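Local coordinates for protein R-imine reductase (Streptomyces kanamyceticus, PDB 3ZHB) that probably reduces imines to amines of R configuration with NADPH, and binds the NADP dinucleotide, at residues A[21-26]-A[77-82]; A[88-93]-A[117-122]; A[107-112]-A[134-139]. All blocks are in the same frame, centred on the assembly; numbering follows the deposited sequence.

Interaction 1: residues A[21-26]-A[77-82]; sequences PVTVIG and PLVVVC. With NAP (NADP nicotinamide-adenine-dinucleotide phosphate), chain E.
Thr23 and Ile25 carry the hydrogen bonding of strand 22-25 toward strand 78-81, each through both its amide and its carbonyl. Thr23 N gives to Leu78 O at 3.0 Å, and Thr23 O accepts from Val80 N at 2.8 Å. Ile25 N then gives to Val80 O at 2.9 Å, and Cys82 N to Ile25 O at 2.9 Å. The alternate residues Val22, Val24 and Gly26 turn their backbone polar groups the other way, to Pro44, Thr46 and Trp48. The buried hydroxyl of Thr23, set beside its own backbone N (chi1 -70°), is bonded to Ser76 OG and Ala72 O. Apolar pairs cover both faces: Val22 CG1 lies alongside Leu78 CD2 at 3.9 Å, while on the other face Ile25 CD1 reaches Val79 CG1. Past the strand ends Cys82 SG comes within 3.4 Å of NADP C4D, and Gly26 begins the glycine-rich turn, consistent with a Rossmann GxGxxG motif. The parallel pair lies in the interior of the dinucleotide-binding sheet, between strands 45-48 and 105-108, with helix 29-40 packed over Val22, Val24 and Cys82.

Interaction 2: residues A[88-93]-A[117-122]; sequences AVHALL and ARERAA. With NAP (NADP nicotinamide-adenine-dinucleotide phosphate), chain E.
His90 and Arg120 make the closest approach between helices 86-93 and 114-126, whose local axes run 12.3 Å apart and 15° from parallel, so long side chains must span the gap. His90 ND1 lies over one face of the guanidinium, but the two planes are turned 62° apart and do not stack; His90 CE1 is 3.3 Å from Arg120 NH2. No bond joins the pair: His90 ND1 is hydrogen-bonded to Asp94, which also forms a salt bridge with Arg120 NH2, so the acid ties the two cross-helix partners together. Bends at chi2 and chi3 (90°) fold the arginine back toward its neighbour Glu119, whose OE1 accepts from Arg120 NE at 2.8 Å on its syn side and within the guanidinium plane. Two acids and the ring of Trp123, in a cation-pi contact, fix the head group. The packed side is buried and apolar: Val89 CG1 meets the arginine stem at CD, 3.9 Å away, and Leu93 CB abuts the guanidinium edge 4.0 Å from NH1. The looser side is polar and partly exposed, Glu119 OE1 coming 3.4 Å from His90 CE1. With an alanine at Arg120, Glu119 and Asp94 would probably lose their shared cation, and a gap would open beside Val89. Both helices flank the sheet of the Rossmann-type domain: Val89 and Leu93 rest on strand 105-108, Arg120 on Tyr131 of strand 130-136, while Ala88 CB faces the NADP adenine, 3.6 Å from C5A.

Interaction 3: residues A[107-112]-A[134-139]; sequences VNLTSG and GAILAG. With NAP (NADP nicotinamide-adenine-dinucleotide phosphate), chain E.
Leu109 and Ile136 meet through their methyl ends, Leu109 CD1 3.7 Å from Ile136 CD1, with the two side chains crossing at about a right angle. The other leucine branch, CD2, lies 3.7 Å from Gly134 CA, where a beta carbon would probably have little space. Backbone bonding between the segments comes from Gly134 N, which gives to Asn108 O at 2.9 Å; beyond this the chains diverge, and a water fills in, donating to Leu109 O and accepting from Ile136 N while also bonding Ser111 OG. The segments belong to the beta-alpha-beta unit of strand 105-108, helix 114-126 and strand 130-136 in the Rossmann-type domain, and the dinucleotide lies at the C-terminal ends of these strands. Side-chain polar bonds shape the turn leading there: Asn108 OD1 accepts the Thr110 amide from 47° above its carbonyl plane, forming an Asx turn, and the Thr110 hydroxyl in that plane, while Asn108 ND2 is held by Tyr131 OH. Cofactor contacts follow at Ser111, which binds NADP: its N gives to NADP O3D at 3.1 Å, and its OG, set beside that same N (chi1 -50°), is hydrogen-bonded to NADP O2D at 2.9 Å, so amide and hydroxyl meet the ribose together. Against the nicotinamide ring, Ile136 O stands 3.2 Å from C5N and Ala138 O 3.4 Å from C4N.

Overall arrangement
All three interactions belong to the NADP-binding domain and touch the same cofactor. Interactions 1 and 3 lie in the sheet and are buried; they share a seam where strand 78-81 pairs with strand 105-108, through the probable bonds Val79 O to Val107 N and Val81 O to Leu109 N. Interaction 1 is regular parallel strand pairing, whereas interaction 3 opens into loops and uses a water and ribose bonds. Interaction 2, on helices covering the sheet, is also largely buried but has a partly exposed edge, and its cross-helix contacts are non-bonded ones around Arg120. Helix 86-93 also reaches both others, Leu92 packing on Ile25 and Val89 CG2 lying 3.7 Å from Thr110 OG1.

Interaction 1: residues A[21-26]-A[77-82]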
loop_
_atom_site.group_PDB
_atom_site.type_symbol
_atom_site.label_atom_id
_atom_site.label_comp_id
_atom_site.label_asym_id
_atom_site.label_seq_id
_atom_site.Cartn_x
_atom_site.Cartn_y
_atom_site.Cartn_z
ATOM N N PRO A 21 -36.326 -18.166 -7.626
ATOM C CA PRO A 21 -36.198 -18.184 -6.154
ATOM C C PRO A 21 -34.780 -18.437 -5.704
ATOM O O PRO A 21 -34.105 -19.230 -6.337
ATOM C CB PRO A 21 -37.113 -19.350 -5.715
ATOM C CG PRO A 21 -37.371 -20.163 -6.948
ATOM C CD PRO A 21 -37.105 -19.305 -8.156
ATOM N N VAL A 22 -34.340 -17.767 -4.635
ATOM C CA VAL A 22 -33.020 -18.022 -4.053
ATOM C C VAL A 22 -33.099 -18.112 -2.535
ATOM O O VAL A 22 -33.879 -17.408 -1.903
ATOM C CB VAL A 22 -31.932 -17.009 -4.476
ATOM C CG1 VAL A 22 -32.247 -16.392 -5.832
ATOM C CG2 VAL A 22 -31.745 -15.930 -3.458
ATOM N N THR A 23 -32.273 -18.976 -1.975
ATOM C CA THR A 23 -32.190 -19.171 -0.547
ATOM C C THR A 23 -30.891 -18.574 -0.013
ATOM O O THR A 23 -29.854 -18.628 -0.683
ATOM C CB THR A 23 -32.214 -20.666 -0.239
ATOM O OG1 THR A 23 -33.517 -21.169 -0.514
ATOM C CG2 THR A 23 -31.858 -20.935 1.197
ATOM N N VAL A 24 -30.948 -18.008 1.187
ATOM C CA VAL A 24 -29.761 -17.485 1.869
ATOM C C VAL A 24 -29.643 -18.066 3.274
ATOM O O VAL A 24 -30.489 -17.884 4.104
ATOM C CB VAL A 24 -29.778 -15.976 2.010
ATOM C CG1 VAL A 24 -28.558 -15.494 2.771
ATOM C CG2 VAL A 24 -29.827 -15.322 0.654
ATOM N N ILE A 25 -28.553 -18.761 3.504
ATOM C CA ILE A 25 -28.274 -19.391 4.746
ATOM C C ILE A 25 -27.161 -18.614 5.419
ATOM O O ILE A 25 -26.061 -18.497 4.872
ATOM C CB ILE A 25 -27.849 -20.830 4.496
ATOM C CG1 ILE A 25 -29.087 -21.629 4.090
ATOM C CG2 ILE A 25 -27.181 -21.416 5.728
ATOM C CD1 ILE A 25 -28.795 -22.968 3.446
ATOM N N GLY A 26 -27.452 -18.116 6.618
ATOM C CA GLY A 26 -26.523 -17.303 7.388
ATOM C C GLY A 26 -26.980 -15.863 7.342
ATOM O O GLY A 26 -27.160 -15.344 6.255
ATOM N N PRO A 77 -33.685 -23.504 -6.314
ATOM C CA PRO A 77 -32.590 -24.134 -7.060
ATOM C C PRO A 77 -31.196 -23.443 -6.880
ATOM O O PRO A 77 -30.165 -24.038 -7.214
ATOM C CB PRO A 77 -33.069 -24.012 -8.514
ATOM C CG PRO A 77 -33.774 -22.710 -8.520
ATOM C CD PRO A 77 -34.405 -22.541 -7.155
ATOM N N LEU A 78 -31.199 -22.207 -6.376
ATOM C CA LEU A 78 -30.002 -21.460 -6.080
ATOM C C LEU A 78 -29.910 -21.228 -4.596
ATOM O O LEU A 78 -30.743 -20.530 -4.029
ATOM C CB LEU A 78 -30.008 -20.101 -6.801
ATOM C CG LEU A 78 -28.820 -19.164 -6.536
ATOM C CD1 LEU A 78 -27.535 -19.855 -6.963
ATOM C CD2 LEU A 78 -28.917 -17.834 -7.284
ATOM N N VAL A 79 -28.835 -21.731 -3.983
ATOM C CA VAL A 79 -28.606 -21.632 -2.534
ATOM C C VAL A 79 -27.306 -20.930 -2.192
ATOM O O VAL A 79 -26.226 -21.395 -2.575
ATOM C CB VAL A 79 -28.537 -23.051 -1.932
ATOM C CG1 VAL A 79 -28.361 -22.991 -0.425
ATOM C CG2 VAL A 79 -29.799 -23.834 -2.305
ATOM N N VAL A 80 -27.401 -19.867 -1.422
ATOM C CA VAL A 80 -26.245 -19.074 -1.079
ATOM C C VAL A 80 -25.950 -19.174 0.397
ATOM O O VAL A 80 -26.847 -19.094 1.215
ATOM C CB VAL A 80 -26.493 -17.606 -1.382
ATOM C CG1 VAL A 80 -25.325 -16.747 -0.935
ATOM C CG2 VAL A 80 -26.750 -17.421 -2.873
ATOM N N VAL A 81 -24.676 -19.309 0.741
ATOM C CA VAL A 81 -24.270 -19.552 2.103
ATOM C C VAL A 81 -23.260 -18.532 2.496
ATOM O O VAL A 81 -22.287 -18.344 1.795
ATOM C CB VAL A 81 -23.606 -20.932 2.271
ATOM C CG1 VAL A 81 -23.260 -21.192 3.736
ATOM C CG2 VAL A 81 -24.536 -22.016 1.776
ATOM N N CYS A 82 -23.507 -17.880 3.620
ATOM C CA CYS A 82 -22.588 -16.914 4.143
ATOM C C CYS A 82 -22.599 -16.959 5.666
ATOM O O CYS A 82 -23.438 -16.352 6.306
ATOM C CB CYS A 82 -22.923 -15.521 3.641
ATOM S SG CYS A 82 -21.575 -14.388 4.015
HETATM P PA NAP E . -21.119 -12.521 11.515
HETATM O O1A NAP E . -21.825 -11.178 11.855
HETATM O O2A NAP E . -20.201 -13.274 12.467
HETATM O O5B NAP E . -22.215 -13.574 11.027
HETATM C C5B NAP E . -21.650 -14.862 11.080
HETATM C C4B NAP E . -22.689 -15.882 10.777
HETATM O O4B NAP E . -22.047 -17.031 11.281
HETATM C C3B NAP E . -24.008 -15.744 11.531
HETATM O O3B NAP E . -25.157 -15.885 10.681
HETATM C C2B NAP E . -23.929 -16.889 12.520
HETATM O O2B NAP E . -25.213 -17.376 12.940
HETATM C C1B NAP E . -23.101 -17.850 11.715
HETATM N N9A NAP E . -22.448 -18.944 12.412
HETATM C C8A NAP E . -21.228 -18.929 13.011
HETATM N N7A NAP E . -20.943 -20.160 13.535
HETATM C C5A NAP E . -22.008 -20.930 13.211
HETATM C C6A NAP E . -22.374 -22.308 13.438
HETATM N N6A NAP E . -21.461 -22.990 14.097
HETATM N N1A NAP E . -23.538 -22.826 12.995
HETATM C C2A NAP E . -24.395 -22.010 12.315
HETATM N N3A NAP E . -24.153 -20.699 12.057
HETATM C C4A NAP E . -22.988 -20.144 12.470
HETATM O O3 NAP E . -20.121 -12.410 10.230
HETATM P PN NAP E . -20.569 -11.802 8.804
HETATM O O1N NAP E . -19.926 -10.443 8.766
HETATM O O2N NAP E . -22.040 -11.934 8.349
HETATM O O5D NAP E . -19.677 -12.942 8.137
HETATM C C5D NAP E . -20.093 -13.907 7.145
HETATM C C4D NAP E . -18.968 -14.030 6.103
HETATM O O4D NAP E . -18.885 -12.811 5.343
HETATM C C3D NAP E . -17.622 -14.217 6.790
HETATM O O3D NAP E . -16.870 -15.239 6.182
HETATM C C2D NAP E . -16.951 -12.890 6.643
HETATM O O2D NAP E . -15.542 -13.056 6.627
HETATM C C1D NAP E . -17.520 -12.461 5.317
HETATM N N1N NAP E . -17.288 -11.060 5.060
HETATM C C2N NAP E . -17.744 -10.165 5.920
HETATM C C3N NAP E . -17.509 -8.809 5.702
HETATM C C7N NAP E . -18.019 -7.806 6.683
HETATM O O7N NAP E . -17.306 -6.826 6.872
HETATM N N7N NAP E . -19.193 -8.041 7.295
HETATM C C4N NAP E . -16.790 -8.397 4.588
HETATM C C5N NAP E . -16.324 -9.362 3.717
HETATM C C6N NAP E . -16.596 -10.697 3.975
HETATM P P2B NAP E . -25.686 -16.939 14.452
HETATM O O1X NAP E . -24.466 -16.999 15.363
HETATM O O2X NAP E . -26.096 -15.523 14.237
HETATM O O3X NAP E . -26.867 -17.895 14.672
#

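Interaction 2: residues A[88-93]-A[117-122]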
loop_
_atom_site.group_PDB
_atom_site.type_symbol
_atom_site.label_atom_id
_atom_site.label_comp_id
_atom_site.label_asym_id
_atom_site.label_seq_id
_atom_site.Cartn_x
_atom_site.Cartn_y
_atom_site.Cartn_z
ATOM N N ALA A 88 -18.212 -23.723 10.315
ATOM C CA ALA A 88 -19.645 -23.547 10.327
ATOM C C ALA A 88 -20.297 -24.167 9.107
ATOM O O ALA A 88 -21.381 -24.739 9.209
ATOM C CB ALA A 88 -20.010 -22.068 10.445
ATOM N N VAL A 89 -19.668 -24.023 7.942
ATOM C CA VAL A 89 -20.281 -24.534 6.712
ATOM C C VAL A 89 -20.423 -26.038 6.825
ATOM O O VAL A 89 -21.484 -26.587 6.536
ATOM C CB VAL A 89 -19.464 -24.164 5.456
ATOM C CG1 VAL A 89 -19.978 -24.891 4.230
ATOM C CG2 VAL A 89 -19.479 -22.660 5.216
ATOM N N HIS A 90 -19.341 -26.678 7.238
ATOM C CA HIS A 90 -19.329 -28.101 7.576
ATOM C C HIS A 90 -20.503 -28.444 8.486
ATOM O O HIS A 90 -21.268 -29.388 8.214
ATOM C CB HIS A 90 -18.028 -28.489 8.296
ATOM C CG HIS A 90 -16.879 -28.784 7.376
ATOM N ND1 HIS A 90 -16.881 -29.856 6.514
ATOM C CD2 HIS A 90 -15.686 -28.163 7.202
ATOM C CE1 HIS A 90 -15.739 -29.885 5.852
ATOM N NE2 HIS A 90 -14.998 -28.867 6.249
ATOM N N ALA A 91 -20.647 -27.674 9.566
ATOM C CA ALA A 91 -21.670 -27.965 10.562
ATOM C C ALA A 91 -23.104 -27.954 9.993
ATOM O O ALA A 91 -23.927 -28.770 10.382
ATOM C CB ALA A 91 -21.547 -27.010 11.717
ATOM N N LEU A 92 -23.379 -27.053 9.062
ATOM C CA LEU A 92 -24.714 -26.915 8.537
ATOM C C LEU A 92 -24.969 -27.786 7.353
ATOM O O LEU A 92 -26.106 -28.104 7.093
ATOM C CB LEU A 92 -24.942 -25.482 8.095
ATOM C CG LEU A 92 -24.775 -24.414 9.157
ATOM C CD1 LEU A 92 -25.021 -23.032 8.565
ATOM C CD2 LEU A 92 -25.755 -24.727 10.281
ATOM N N LEU A 93 -23.945 -28.135 6.577
ATOM C CA LEU A 93 -24.179 -28.819 5.283
ATOM C C LEU A 93 -23.866 -30.296 5.289
ATOM O O LEU A 93 -24.475 -31.055 4.568
ATOM C CB LEU A 93 -23.352 -28.161 4.179
ATOM C CG LEU A 93 -23.678 -26.697 3.874
ATOM C CD1 LEU A 93 -23.026 -26.281 2.570
ATOM C CD2 LEU A 93 -25.196 -26.475 3.818
ATOM N N ALA A 117 -12.026 -24.371 -0.080
ATOM C CA ALA A 117 -12.896 -24.213 -1.230
ATOM C C ALA A 117 -12.856 -25.461 -2.120
ATOM O O ALA A 117 -13.896 -26.013 -2.551
ATOM C CB ALA A 117 -12.474 -22.998 -2.038
ATOM N N ARG A 118 -11.648 -25.918 -2.393
ATOM C CA ARG A 118 -11.487 -27.070 -3.238
ATOM C C ARG A 118 -12.132 -28.320 -2.586
ATOM O O ARG A 118 -12.675 -29.169 -3.313
ATOM C CB ARG A 118 -9.995 -27.263 -3.608
ATOM C CG ARG A 118 -9.470 -26.142 -4.507
ATOM C CD ARG A 118 -7.990 -26.253 -4.887
ATOM N NE ARG A 118 -7.596 -25.185 -5.784
ATOM C CZ ARG A 118 -6.544 -24.360 -5.603
ATOM N NH1 ARG A 118 -5.688 -24.432 -4.571
ATOM N NH2 ARG A 118 -6.307 -23.428 -6.523
ATOM N N GLU A 119 -12.084 -28.407 -1.246
ATOM C CA GLU A 119 -12.755 -29.489 -0.514
ATOM C C GLU A 119 -14.293 -29.500 -0.681
ATOM O O GLU A 119 -14.885 -30.529 -1.050
ATOM C CB GLU A 119 -12.471 -29.428 0.972
ATOM C CG GLU A 119 -12.927 -30.681 1.739
ATOM C CD GLU A 119 -14.413 -30.671 2.139
ATOM O OE1 GLU A 119 -14.942 -29.587 2.513
ATOM O OE2 GLU A 119 -15.023 -31.774 2.079
ATOM N N ARG A 120 -14.913 -28.355 -0.454
ATOM C CA ARG A 120 -16.329 -28.242 -0.683
ATOM C C ARG A 120 -16.676 -28.551 -2.133
ATOM O O ARG A 120 -17.756 -29.077 -2.407
ATOM C CB ARG A 120 -16.837 -26.824 -0.334
ATOM C CG ARG A 120 -16.870 -26.493 1.140
ATOM C CD ARG A 120 -17.962 -27.261 1.886
ATOM N NE ARG A 120 -17.516 -28.541 2.412
ATOM C CZ ARG A 120 -18.304 -29.412 3.006
ATOM N NH1 ARG A 120 -19.582 -29.150 3.124
ATOM N NH2 ARG A 120 -17.825 -30.565 3.437
ATOM N N ALA A 121 -15.824 -28.148 -3.084
ATOM C CA ALA A 121 -16.154 -28.427 -4.486
ATOM C C ALA A 121 -16.214 -29.932 -4.701
ATOM O O ALA A 121 -17.160 -30.445 -5.230
ATOM C CB ALA A 121 -15.181 -27.763 -5.423
ATOM N N ALA A 122 -15.242 -30.652 -4.203
ATOM C CA ALA A 122 -15.307 -32.109 -4.268
ATOM C C ALA A 122 -16.597 -32.631 -3.587
ATOM O O ALA A 122 -17.270 -33.514 -4.105
ATOM C CB ALA A 122 -14.040 -32.734 -3.635
HETATM P PA NAP E . -21.119 -12.521 11.515
HETATM O O1A NAP E . -21.825 -11.178 11.855
HETATM O O2A NAP E . -20.201 -13.274 12.467
HETATM O O5B NAP E . -22.215 -13.574 11.027
HETATM C C5B NAP E . -21.650 -14.862 11.080
HETATM C C4B NAP E . -22.689 -15.882 10.777
HETATM O O4B NAP E . -22.047 -17.031 11.281
HETATM C C3B NAP E . -24.008 -15.744 11.531
HETATM O O3B NAP E . -25.157 -15.885 10.681
HETATM C C2B NAP E . -23.929 -16.889 12.520
HETATM O O2B NAP E . -25.213 -17.376 12.940
HETATM C C1B NAP E . -23.101 -17.850 11.715
HETATM N N9A NAP E . -22.448 -18.944 12.412
HETATM C C8A NAP E . -21.228 -18.929 13.011
HETATM N N7A NAP E . -20.943 -20.160 13.535
HETATM C C5A NAP E . -22.008 -20.930 13.211
HETATM C C6A NAP E . -22.374 -22.308 13.438
HETATM N N6A NAP E . -21.461 -22.990 14.097
HETATM N N1A NAP E . -23.538 -22.826 12.995
HETATM C C2A NAP E . -24.395 -22.010 12.315
HETATM N N3A NAP E . -24.153 -20.699 12.057
HETATM C C4A NAP E . -22.988 -20.144 12.470
HETATM O O3 NAP E . -20.121 -12.410 10.230
HETATM P PN NAP E . -20.569 -11.802 8.804
HETATM O O1N NAP E . -19.926 -10.443 8.766
HETATM O O2N NAP E . -22.040 -11.934 8.349
HETATM O O5D NAP E . -19.677 -12.942 8.137
HETATM C C5D NAP E . -20.093 -13.907 7.145
HETATM C C4D NAP E . -18.968 -14.030 6.103
HETATM O O4D NAP E . -18.885 -12.811 5.343
HETATM C C3D NAP E . -17.622 -14.217 6.790
HETATM O O3D NAP E . -16.870 -15.239 6.182
HETATM C C2D NAP E . -16.951 -12.890 6.643
HETATM O O2D NAP E . -15.542 -13.056 6.627
HETATM C C1D NAP E . -17.520 -12.461 5.317
HETATM N N1N NAP E . -17.288 -11.060 5.060
HETATM C C2N NAP E . -17.744 -10.165 5.920
HETATM C C3N NAP E . -17.509 -8.809 5.702
HETATM C C7N NAP E . -18.019 -7.806 6.683
HETATM O O7N NAP E . -17.306 -6.826 6.872
HETATM N N7N NAP E . -19.193 -8.041 7.295
HETATM C C4N NAP E . -16.790 -8.397 4.588
HETATM C C5N NAP E . -16.324 -9.362 3.717
HETATM C C6N NAP E . -16.596 -10.697 3.975
HETATM P P2B NAP E . -25.686 -16.939 14.452
HETATM O O1X NAP E . -24.466 -16.999 15.363
HETATM O O2X NAP E . -26.096 -15.523 14.237
HETATM O O3X NAP E . -26.867 -17.895 14.672
#

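Interaction 3: residues A[107-112]-A[134-139]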
loop_
_atom_site.group_PDB
_atom_site.type_symbol
_atom_site.label_atom_id
_atom_site.label_comp_id
_atom_site.label_asym_id
_atom_site.label_seq_id
_atom_site.Cartn_x
_atom_site.Cartn_y
_atom_site.Cartn_z
ATOM N N VAL A 107 -23.717 -21.721 -3.839
ATOM C CA VAL A 107 -22.747 -20.633 -3.877
ATOM C C VAL A 107 -22.317 -20.283 -2.454
ATOM O O VAL A 107 -23.081 -19.745 -1.661
ATOM C CB VAL A 107 -23.361 -19.386 -4.551
ATOM C CG1 VAL A 107 -22.356 -18.258 -4.626
ATOM C CG2 VAL A 107 -23.837 -19.750 -5.927
ATOM N N ASN A 108 -21.065 -20.526 -2.151
ATOM C CA ASN A 108 -20.558 -20.324 -0.815
ATOM C C ASN A 108 -19.727 -19.073 -0.785
ATOM O O ASN A 108 -18.620 -19.060 -1.284
ATOM C CB ASN A 108 -19.728 -21.531 -0.437
ATOM C CG ASN A 108 -19.223 -21.491 0.984
ATOM O OD1 ASN A 108 -19.568 -20.614 1.801
ATOM N ND2 ASN A 108 -18.386 -22.468 1.296
ATOM N N LEU A 109 -20.252 -18.030 -0.161
ATOM C CA LEU A 109 -19.560 -16.747 -0.080
ATOM C C LEU A 109 -18.899 -16.530 1.271
ATOM O O LEU A 109 -18.538 -15.405 1.650
ATOM C CB LEU A 109 -20.549 -15.627 -0.369
ATOM C CG LEU A 109 -21.173 -15.702 -1.749
ATOM C CD1 LEU A 109 -22.139 -14.544 -1.868
ATOM C CD2 LEU A 109 -20.148 -15.678 -2.865
ATOM N N THR A 110 -18.769 -17.609 2.030
ATOM C CA THR A 110 -17.935 -17.596 3.228
ATOM C C THR A 110 -16.471 -17.458 2.868
ATOM O O THR A 110 -15.965 -18.047 1.873
ATOM C CB THR A 110 -18.147 -18.903 4.011
ATOM O OG1 THR A 110 -19.534 -19.069 4.258
ATOM C CG2 THR A 110 -17.410 -18.884 5.316
ATOM N N SER A 111 -15.792 -16.699 3.679
ATOM C CA SER A 111 -14.338 -16.540 3.566
ATOM C C SER A 111 -13.586 -17.744 4.055
ATOM O O SER A 111 -13.919 -18.292 5.090
ATOM C CB SER A 111 -13.839 -15.322 4.385
ATOM O OG SER A 111 -14.581 -14.135 4.102
ATOM N N GLY A 112 -12.553 -18.144 3.333
ATOM C CA GLY A 112 -11.715 -19.260 3.751
ATOM C C GLY A 112 -10.509 -19.479 2.870
ATOM O O GLY A 112 -10.194 -18.628 2.083
ATOM N N GLY A 134 -16.971 -18.458 -3.566
ATOM C CA GLY A 134 -16.750 -17.022 -3.642
ATOM C C GLY A 134 -16.150 -16.388 -2.388
ATOM O O GLY A 134 -15.868 -17.083 -1.314
ATOM N N ALA A 135 -15.935 -15.085 -2.564
ATOM C CA ALA A 135 -15.449 -14.205 -1.539
ATOM C C ALA A 135 -16.037 -12.790 -1.745
ATOM O O ALA A 135 -16.084 -12.305 -2.887
ATOM C CB ALA A 135 -13.933 -14.169 -1.604
ATOM N N ILE A 136 -16.476 -12.134 -0.654
ATOM C CA ILE A 136 -16.986 -10.739 -0.691
ATOM C C ILE A 136 -15.863 -9.782 -0.311
ATOM O O ILE A 136 -15.253 -9.956 0.725
ATOM C CB ILE A 136 -18.060 -10.471 0.358
ATOM C CG1 ILE A 136 -19.081 -11.578 0.513
ATOM C CG2 ILE A 136 -18.713 -9.152 0.081
ATOM C CD1 ILE A 136 -19.921 -11.841 -0.672
ATOM N N LEU A 137 -15.585 -8.764 -1.117
ATOM C CA LEU A 137 -14.482 -7.827 -0.810
ATOM C C LEU A 137 -15.044 -6.419 -0.604
ATOM O O LEU A 137 -14.631 -5.462 -1.224
ATOM C CB LEU A 137 -13.443 -7.863 -1.927
ATOM C CG LEU A 137 -12.402 -8.985 -1.938
ATOM C CD1 LEU A 137 -13.062 -10.349 -1.999
ATOM C CD2 LEU A 137 -11.477 -8.804 -3.119
ATOM N N ALA A 138 -16.044 -6.307 0.237
ATOM C CA ALA A 138 -16.704 -5.045 0.441
ATOM C C ALA A 138 -17.522 -5.262 1.665
ATOM O O ALA A 138 -17.736 -6.403 2.047
ATOM C CB ALA A 138 -17.607 -4.690 -0.736
ATOM N N GLY A 139 -17.998 -4.185 2.271
ATOM C CA GLY A 139 -18.788 -4.297 3.485
ATOM C C GLY A 139 -20.258 -4.479 3.152
ATOM O O GLY A 139 -20.643 -4.319 1.999
HETATM P PA NAP E . -21.119 -12.521 11.515
HETATM O O1A NAP E . -21.825 -11.178 11.855
HETATM O O2A NAP E . -20.201 -13.274 12.467
HETATM O O5B NAP E . -22.215 -13.574 11.027
HETATM C C5B NAP E . -21.650 -14.862 11.080
HETATM C C4B NAP E . -22.689 -15.882 10.777
HETATM O O4B NAP E . -22.047 -17.031 11.281
HETATM C C3B NAP E . -24.008 -15.744 11.531
HETATM O O3B NAP E . -25.157 -15.885 10.681
HETATM C C2B NAP E . -23.929 -16.889 12.520
HETATM O O2B NAP E . -25.213 -17.376 12.940
HETATM C C1B NAP E . -23.101 -17.850 11.715
HETATM N N9A NAP E . -22.448 -18.944 12.412
HETATM C C8A NAP E . -21.228 -18.929 13.011
HETATM N N7A NAP E . -20.943 -20.160 13.535
HETATM C C5A NAP E . -22.008 -20.930 13.211
HETATM C C6A NAP E . -22.374 -22.308 13.438
HETATM N N6A NAP E . -21.461 -22.990 14.097
HETATM N N1A NAP E . -23.538 -22.826 12.995
HETATM C C2A NAP E . -24.395 -22.010 12.315
HETATM N N3A NAP E . -24.153 -20.699 12.057
HETATM C C4A NAP E . -22.988 -20.144 12.470
HETATM O O3 NAP E . -20.121 -12.410 10.230
HETATM P PN NAP E . -20.569 -11.802 8.804
HETATM O O1N NAP E . -19.926 -10.443 8.766
HETATM O O2N NAP E . -22.040 -11.934 8.349
HETATM O O5D NAP E . -19.677 -12.942 8.137
HETATM C C5D NAP E . -20.093 -13.907 7.145
HETATM C C4D NAP E . -18.968 -14.030 6.103
HETATM O O4D NAP E . -18.885 -12.811 5.343
HETATM C C3D NAP E . -17.622 -14.217 6.790
HETATM O O3D NAP E . -16.870 -15.239 6.182
HETATM C C2D NAP E . -16.951 -12.890 6.643
HETATM O O2D NAP E . -15.542 -13.056 6.627
HETATM C C1D NAP E . -17.520 -12.461 5.317
HETATM N N1N NAP E . -17.288 -11.060 5.060
HETATM C C2N NAP E . -17.744 -10.165 5.920
HETATM C C3N NAP E . -17.509 -8.809 5.702
HETATM C C7N NAP E . -18.019 -7.806 6.683
HETATM O O7N NAP E . -17.306 -6.826 6.872
HETATM N N7N NAP E . -19.193 -8.041 7.295
HETATM C C4N NAP E . -16.790 -8.397 4.588
HETATM C C5N NAP E . -16.324 -9.362 3.717
HETATM C C6N NAP E . -16.596 -10.697 3.975
HETATM P P2B NAP E . -25.686 -16.939 14.452
HETATM O O1X NAP E . -24.466 -16.999 15.363
HETATM O O2X NAP E . -26.096 -15.523 14.237
HETATM O O3X NAP E . -26.867 -17.895 14.672
HETATM O O HOH W 1 -16.448 -13.731 1.671
#